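Local coordinates for 3-phosphoshikimate 1-carboxyvinyltransferase (Streptomyces sviceus, PDB 7M0O), which probably transfers the enolpyruvyl group of phosphoenolpyruvate to the 5-hydroxyl of shikimate-3-phosphate, releasing phosphate, on the pathway to chorismate, at residues A[100-103]-A[104-107]; A[126-129]-A[130-133]; A[255-258]-A[259-263]. One frame throughout, in Å; residues are numbered along the deposited sequence. Where two conformers were deposited one is given.

Along the chain the three contacts come in series, none nesting within or crossing another, and each closes a turn of its own. Interaction 1 (100-107) leaves strand 95-99 and forms the short helix 102-105. Interaction 2 (126-133) follows as the connection between antiparallel strands 122-125 and 134-139, the latter lying next to strand 95-99 in the same sheet. Their centres are about 10 Å apart and they touch, H131 of the hairpin meeting the carbonyl of R105, and both lie at neighbouring ends of strands of one four-stranded sheet. Interaction 3 (255-263) lies on helix 257-263 in the other domain, about 40 Å from interaction 1 and about 46 Å from interaction 2, centre to centre.

Interaction 1: A[100-103]-A[104-107]; sequences ASPQ and MRRR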
loop_
_atom_site.group_PDB
_atom_site.type_symbol
_atom_site.label_atom_id
_atom_site.label_comp_id
_atom_site.label_asym_id
_atom_site.label_seq_id
_atom_site.Cartn_x
_atom_site.Cartn_y
_atom_site.Cartn_z
ATOM N N ALA A 100 -5.280 2.523 -22.565
ATOM C CA ALA A 100 -4.737 3.340 -21.490
ATOM C C ALA A 100 -4.107 4.587 -22.101
ATOM O O ALA A 100 -4.089 4.761 -23.314
ATOM C CB ALA A 100 -3.743 2.527 -20.654
ATOM N N SER A 101 -3.613 5.468 -21.248
ATOM C CA SER A 101 -2.929 6.649 -21.735
ATOM C C SER A 101 -1.662 6.233 -22.486
ATOM O O SER A 101 -1.140 5.130 -22.280
ATOM C CB SER A 101 -2.583 7.558 -20.559
ATOM O OG SER A 101 -1.541 6.992 -19.796
ATOM N N PRO A 102 -1.160 7.080 -23.376
ATOM C CA PRO A 102 0.070 6.716 -24.106
ATOM C C PRO A 102 1.216 6.338 -23.179
ATOM O O PRO A 102 2.016 5.450 -23.497
ATOM C CB PRO A 102 0.359 7.982 -24.923
ATOM C CG PRO A 102 -1.027 8.604 -25.129
ATOM C CD PRO A 102 -1.761 8.341 -23.857
ATOM N N GLN A 103 1.277 6.954 -21.997
ATOM C CA GLN A 103 2.328 6.611 -21.048
ATOM C C GLN A 103 2.056 5.268 -20.366
ATOM O O GLN A 103 2.988 4.470 -20.172
ATOM C CB GLN A 103 2.495 7.750 -20.028
ATOM C CG GLN A 103 1.195 8.288 -19.420
ATOM C CD GLN A 103 0.630 9.545 -20.111
ATOM O OE1 GLN A 103 0.570 9.642 -21.343
ATOM N NE2 GLN A 103 0.186 10.503 -19.297
ATOM N N MET A 104 0.798 4.977 -20.032
ATOM C CA MET A 104 0.470 3.718 -19.365
ATOM C C MET A 104 0.467 2.530 -20.326
ATOM O O MET A 104 0.674 1.395 -19.885
ATOM C CB MET A 104 -0.888 3.834 -18.653
ATOM C CG MET A 104 -1.365 2.550 -17.943
ATOM S SD MET A 104 -0.502 2.152 -16.400
ATOM C CE MET A 104 -0.473 0.360 -16.468
ATOM N N ARG A 105 0.244 2.754 -21.629
ATOM C CA ARG A 105 0.432 1.687 -22.611
ATOM C C ARG A 105 1.826 1.091 -22.514
ATOM O O ARG A 105 2.018 -0.088 -22.813
ATOM C CB ARG A 105 0.185 2.196 -24.039
ATOM C CG ARG A 105 -1.270 2.520 -24.406
ATOM C CD ARG A 105 -1.374 2.963 -25.859
ATOM N NE ARG A 105 -2.694 3.475 -26.212
ATOM C CZ ARG A 105 -2.922 4.681 -26.727
ATOM N NH1 ARG A 105 -1.911 5.503 -26.955
ATOM N NH2 ARG A 105 -4.167 5.052 -27.014
ATOM N N ARG A 106 2.810 1.883 -22.089
ATOM C CA ARG A 106 4.179 1.402 -22.027
ATOM C C ARG A 106 4.427 0.439 -20.868
ATOM O O ARG A 106 5.517 -0.137 -20.796
ATOM C CB ARG A 106 5.125 2.604 -21.943
ATOM C CG ARG A 106 5.093 3.493 -23.192
ATOM C CD ARG A 106 6.242 4.517 -23.163
ATOM N NE ARG A 106 5.871 5.757 -22.479
ATOM C CZ ARG A 106 6.240 6.972 -22.876
ATOM N NH1 ARG A 106 7.001 7.113 -23.959
ATOM N NH2 ARG A 106 5.855 8.047 -22.190
ATOM N N ARG A 107 3.447 0.238 -19.973
ATOM C CA ARG A 107 3.593 -0.651 -18.827
ATOM C C ARG A 107 2.828 -1.946 -19.090
ATOM O O ARG A 107 1.611 -2.002 -18.847
ATOM C CB ARG A 107 3.092 0.022 -17.543
ATOM C CG ARG A 107 3.923 1.248 -17.122
ATOM C CD ARG A 107 3.483 1.771 -15.768
ATOM N NE ARG A 107 3.475 0.706 -14.771
ATOM C CZ ARG A 107 3.109 0.867 -13.505
ATOM N NH1 ARG A 107 2.714 2.055 -13.072
ATOM N NH2 ARG A 107 3.134 -0.165 -12.671
#
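S101 caps the short, weakly bonded helix 102-105 that follows strand 95-99, and its side chain reaches forward to M104. As N-cap residue it places OG between its own backbone N and carbonyl carbon (chi1 72°), from where OG accepts the amide of M104 at 3.1 Å from M104 N. The same hydroxyl is also hydrogen-bonded to OD1 of D77, which ties the cap to a neighbouring loop. The S101 carbonyl takes the next amide: R105 N lies 2.8 Å from S101 O. One residue on, R106 N donates to Q103 O at 3.2 Å, and R107 N reaches M104 O at 3.0 Å, so four successive amides are satisfied by the turn itself. On its inner side A100 CB packs against M104 CG at 3.6 Å, and the M104 side chain continues onto A82 of helix 79-90. R105 runs extended to NE and turns back toward the strand, where NH2 forms a salt bridge with D99. R107, predicted to bind phosphoenolpyruvate, closes this turn through its amide. The A100 carbonyl oxygen sits over one face of the R105 guanidinium, offset toward its rim, with R105 CZ 3.6 Å from A100 O, while R105 NH1 approaches P102 CG at 3.7 Å.

Interaction 2: A[126-129]-A[130-133]; sequences EEAE and GHHP
H131 turns its ring back toward A128 and E129 with CG anti to the carbonyl carbon (chi1 -62°), while E127, at a similar chi1 of -65° and extended beyond CG, carries its carboxylate across P133 at about a right angle. Both serve a beta-hairpin connection between strands 122-125 and 134-139, whose tip is a type II turn from A128 to H131. The turn is closed by H131 N bonding A128 O at 3.3 Å. Its third residue is G130, where the positive phi would jam a CB against the preceding carbonyl. At the open end E126 N donates to P133 O at 3.0 Å, beside the cis H132-P133 peptide. Between these two bonds water 1 accepts from E127 N and lies within hydrogen-bonding distance of both A128 O and H131 O, bridging the arms. Water 2 donates to E127 OE1 at 2.8 Å and to H132 O. E129 reaches outward to a salt bridge with R117. The H131 ring lies with CD2 3.8 Å from A128 CB, and its ND1 bonds the carbonyl of R105. With an alanine here the R105 carbonyl would probably lose this imidazole partner, leaving the hairpin tip less firmly held to the segment 104-107. E129 O stands at the edge of the imidazole, near its plane, 3.3 Å from H131 CD2.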
loop_
_atom_site.group_PDB
_atom_site.type_symbol
_atom_site.label_atom_id
_atom_site.label_comp_id
_atom_site.label_asym_id
_atom_site.label_seq_id
_atom_site.Cartn_x
_atom_site.Cartn_y
_atom_site.Cartn_z
ATOM N N GLU A 126 -3.890 -5.831 -29.051
ATOM C CA GLU A 126 -4.009 -5.229 -30.376
ATOM C C GLU A 126 -2.683 -4.709 -30.917
ATOM O O GLU A 126 -2.560 -4.550 -32.141
ATOM C CB GLU A 126 -5.032 -4.092 -30.362
ATOM C CG GLU A 126 -6.402 -4.478 -29.776
ATOM C CD GLU A 126 -7.196 -5.386 -30.686
ATOM O OE1 GLU A 126 -6.828 -5.510 -31.870
ATOM O OE2 GLU A 126 -8.201 -5.968 -30.220
ATOM N N GLU A 127 -1.709 -4.417 -30.037
ATOM C CA GLU A 127 -0.384 -3.952 -30.445
ATOM C C GLU A 127 0.620 -4.995 -29.954
ATOM O O GLU A 127 0.505 -6.163 -30.342
ATOM C CB GLU A 127 -0.150 -2.504 -29.992
ATOM C CG GLU A 127 -1.103 -1.520 -30.696
ATOM C CD GLU A 127 -1.112 -0.094 -30.099
ATOM O OE1 GLU A 127 -0.116 0.326 -29.471
ATOM O OE2 GLU A 127 -2.129 0.611 -30.280
ATOM N N ALA A 128 1.594 -4.636 -29.125
ATOM C CA ALA A 128 2.578 -5.618 -28.681
ATOM C C ALA A 128 1.988 -6.539 -27.617
ATOM O O ALA A 128 1.091 -6.148 -26.868
ATOM C CB ALA A 128 3.829 -4.932 -28.121
ATOM N N GLU A 129 2.507 -7.772 -27.550
ATOM C CA GLU A 129 2.078 -8.716 -26.520
ATOM C C GLU A 129 2.305 -8.136 -25.131
ATOM O O GLU A 129 3.391 -7.634 -24.826
ATOM C CB GLU A 129 2.839 -10.038 -26.633
ATOM C CG GLU A 129 2.319 -10.961 -27.687
ATOM C CD GLU A 129 0.896 -11.410 -27.439
ATOM O OE1 GLU A 129 0.693 -12.420 -26.726
ATOM O OE2 GLU A 129 -0.010 -10.753 -27.991
ATOM N N GLY A 130 1.283 -8.225 -24.281
ATOM C CA GLY A 130 1.370 -7.777 -22.908
ATOM C C GLY A 130 0.820 -6.389 -22.648
ATOM O O GLY A 130 0.558 -6.054 -21.483
ATOM N N HIS A 131 0.631 -5.581 -23.691
ATOM C CA HIS A 131 0.308 -4.165 -23.539
ATOM C C HIS A 131 -1.158 -3.880 -23.858
ATOM O O HIS A 131 -1.789 -4.574 -24.658
ATOM C CB HIS A 131 1.182 -3.312 -24.472
ATOM C CG HIS A 131 2.647 -3.405 -24.190
ATOM N ND1 HIS A 131 3.361 -2.358 -23.656
ATOM C CD2 HIS A 131 3.535 -4.412 -24.376
ATOM C CE1 HIS A 131 4.624 -2.718 -23.506
ATOM N NE2 HIS A 131 4.761 -3.955 -23.948
ATOM N N HIS A 132 -1.693 -2.840 -23.224
ATOM C CA HIS A 132 -2.849 -2.140 -23.770
ATOM C C HIS A 132 -2.466 -1.445 -25.083
ATOM O O HIS A 132 -1.326 -1.013 -25.256
ATOM C CB HIS A 132 -3.368 -1.106 -22.768
ATOM C CG HIS A 132 -4.084 -1.717 -21.604
ATOM N ND1 HIS A 132 -5.411 -2.089 -21.670
ATOM C CD2 HIS A 132 -3.656 -2.062 -20.365
ATOM C CE1 HIS A 132 -5.773 -2.621 -20.514
ATOM N NE2 HIS A 132 -4.727 -2.618 -19.706
ATOM N N PRO A 133 -3.409 -1.310 -26.028
ATOM C CA PRO A 133 -4.815 -1.720 -25.954
ATOM C C PRO A 133 -4.988 -3.237 -26.063
ATOM O O PRO A 133 -4.180 -3.927 -26.689
ATOM C CB PRO A 133 -5.454 -0.990 -27.149
ATOM C CG PRO A 133 -4.332 -0.770 -28.095
ATOM C CD PRO A 133 -3.121 -0.534 -27.249
HETATM O O HOH W 1 -1.223 -4.472 -27.300
HETATM O O HOH W 2 0.723 -0.204 -26.841
#

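Interaction 3: A[255-258]-A[259-263]; sequences LGFV and DVLRR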
loop_
_atom_site.group_PDB
_atom_site.type_symbol
_atom_site.label_atom_id
_atom_site.label_comp_id
_atom_site.label_asym_id
_atom_site.label_seq_id
_atom_site.Cartn_x
_atom_site.Cartn_y
_atom_site.Cartn_z
ATOM N N LEU A 255 2.185 -0.672 11.220
ATOM C CA LEU A 255 1.647 -0.225 12.508
ATOM C C LEU A 255 2.522 -0.703 13.665
ATOM O O LEU A 255 2.579 -0.043 14.705
ATOM C CB LEU A 255 0.198 -0.702 12.703
ATOM C CG LEU A 255 -0.490 -0.102 13.946
ATOM C CD1 LEU A 255 -0.508 1.422 13.872
ATOM C CD2 LEU A 255 -1.917 -0.589 14.101
ATOM N N GLY A 256 3.228 -1.824 13.502
ATOM C CA GLY A 256 4.152 -2.292 14.533
ATOM C C GLY A 256 5.249 -1.302 14.901
ATOM O O GLY A 256 5.931 -1.499 15.918
ATOM N N PHE A 257 5.445 -0.251 14.108
ATOM C CA PHE A 257 6.371 0.792 14.506
ATOM C C PHE A 257 5.992 1.379 15.866
ATOM O O PHE A 257 6.870 1.775 16.640
ATOM C CB PHE A 257 6.431 1.869 13.414
ATOM C CG PHE A 257 7.333 3.037 13.746
ATOM C CD1 PHE A 257 8.715 2.883 13.754
ATOM C CD2 PHE A 257 6.799 4.292 14.026
ATOM C CE1 PHE A 257 9.546 3.948 14.033
ATOM C CE2 PHE A 257 7.609 5.363 14.314
ATOM C CZ PHE A 257 8.996 5.202 14.332
ATOM N N VAL A 258 4.693 1.431 16.198
ATOM C CA VAL A 258 4.337 2.084 17.461
ATOM C C VAL A 258 4.746 1.245 18.666
ATOM O O VAL A 258 4.906 1.790 19.761
ATOM C CB VAL A 258 2.836 2.443 17.555
ATOM C CG1 VAL A 258 2.404 3.322 16.393
ATOM C CG2 VAL A 258 1.954 1.194 17.668
ATOM N N ASP A 259 4.923 -0.065 18.491
ATOM C CA ASP A 259 5.428 -0.896 19.577
ATOM C C ASP A 259 6.876 -0.544 19.906
ATOM O O ASP A 259 7.288 -0.647 21.067
ATOM C CB ASP A 259 5.293 -2.377 19.206
ATOM C CG ASP A 259 3.847 -2.801 19.018
ATOM O OD1 ASP A 259 2.993 -2.338 19.796
ATOM O OD2 ASP A 259 3.558 -3.591 18.085
ATOM N N VAL A 260 7.642 -0.101 18.900
ATOM C CA VAL A 260 8.986 0.437 19.128
ATOM C C VAL A 260 8.908 1.741 19.916
ATOM O O VAL A 260 9.666 1.959 20.866
ATOM C CB VAL A 260 9.718 0.638 17.789
ATOM C CG1 VAL A 260 11.117 1.205 18.035
ATOM C CG2 VAL A 260 9.813 -0.690 17.011
ATOM N N LEU A 261 8.010 2.641 19.517
ATOM C CA LEU A 261 7.853 3.891 20.259
ATOM C C LEU A 261 7.487 3.636 21.723
ATOM O O LEU A 261 8.000 4.313 22.625
ATOM C CB LEU A 261 6.796 4.775 19.595
ATOM C CG LEU A 261 7.119 5.216 18.164
ATOM C CD1 LEU A 261 5.975 6.059 17.618
ATOM C CD2 LEU A 261 8.466 5.964 18.075
ATOM N N ARG A 262 6.630 2.646 21.983
ATOM C CA ARG A 262 6.286 2.312 23.362
ATOM C C ARG A 262 7.514 1.837 24.143
ATOM O O ARG A 262 7.709 2.222 25.304
ATOM C CB ARG A 262 5.181 1.254 23.386
ATOM C CG ARG A 262 4.610 1.039 24.793
ATOM C CD ARG A 262 3.734 -0.203 24.885
ATOM N NE ARG A 262 2.443 -0.018 24.222
ATOM C CZ ARG A 262 2.098 -0.654 23.104
ATOM N NH1 ARG A 262 2.948 -1.496 22.535
ATOM N NH2 ARG A 262 0.916 -0.447 22.546
ATOM N N ARG A 263 8.362 1.008 23.517
ATOM C CA ARG A 263 9.610 0.567 24.151
ATOM C C ARG A 263 10.552 1.729 24.465
ATOM O O ARG A 263 11.391 1.627 25.375
ATOM C CB ARG A 263 10.337 -0.434 23.244
ATOM C CG ARG A 263 9.729 -1.823 23.118
ATOM C CD ARG A 263 10.702 -2.749 22.376
ATOM N NE ARG A 263 11.933 -2.896 23.147
ATOM C CZ ARG A 263 13.155 -3.022 22.632
ATOM N NH1 ARG A 263 13.356 -3.057 21.313
ATOM N NH2 ARG A 263 14.181 -3.139 23.454
HETATM O O HOH W 3 1.447 -2.075 16.918
#
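F257 and L261, one helical turn apart, make the apolar part of the contact. A chi1 of 178° sets the F257 ring opposite its own amide nitrogen, where it meets L261 obliquely, F257 CE2 coming 3.8 Å from L261 CD1; CZ approaches the other methyl, CD2. The pair faces inward, F257 touching T299 and L300 of helix 297-303 and L261 touching F230 of helix 223-235. The backbone bonds mix two spacings. D259 N to G256 O (3.1 Å) and the weak V260 N to F257 O are i to i+3, whereas L261 N to F257 O and R262 N to V258 O, the latter at 2.9 Å, are i to i+4. Helix 257-263 belongs to one of the two domains of the EPSP synthase fold, and V258 and R262 rest on strand 267-270; the F257 side chain lies about 9 Å from that of D295, the predicted proton acceptor. Charged and water-mediated contacts occupy the outer side. R262 NH1 forms a salt bridge with D259 OD1 at 2.9 Å, met on the anti side of the carboxylate, while R262 NH2 bonds V268 O. Water 3 donates to D259 OD2 at 2.8 Å and to L255 O.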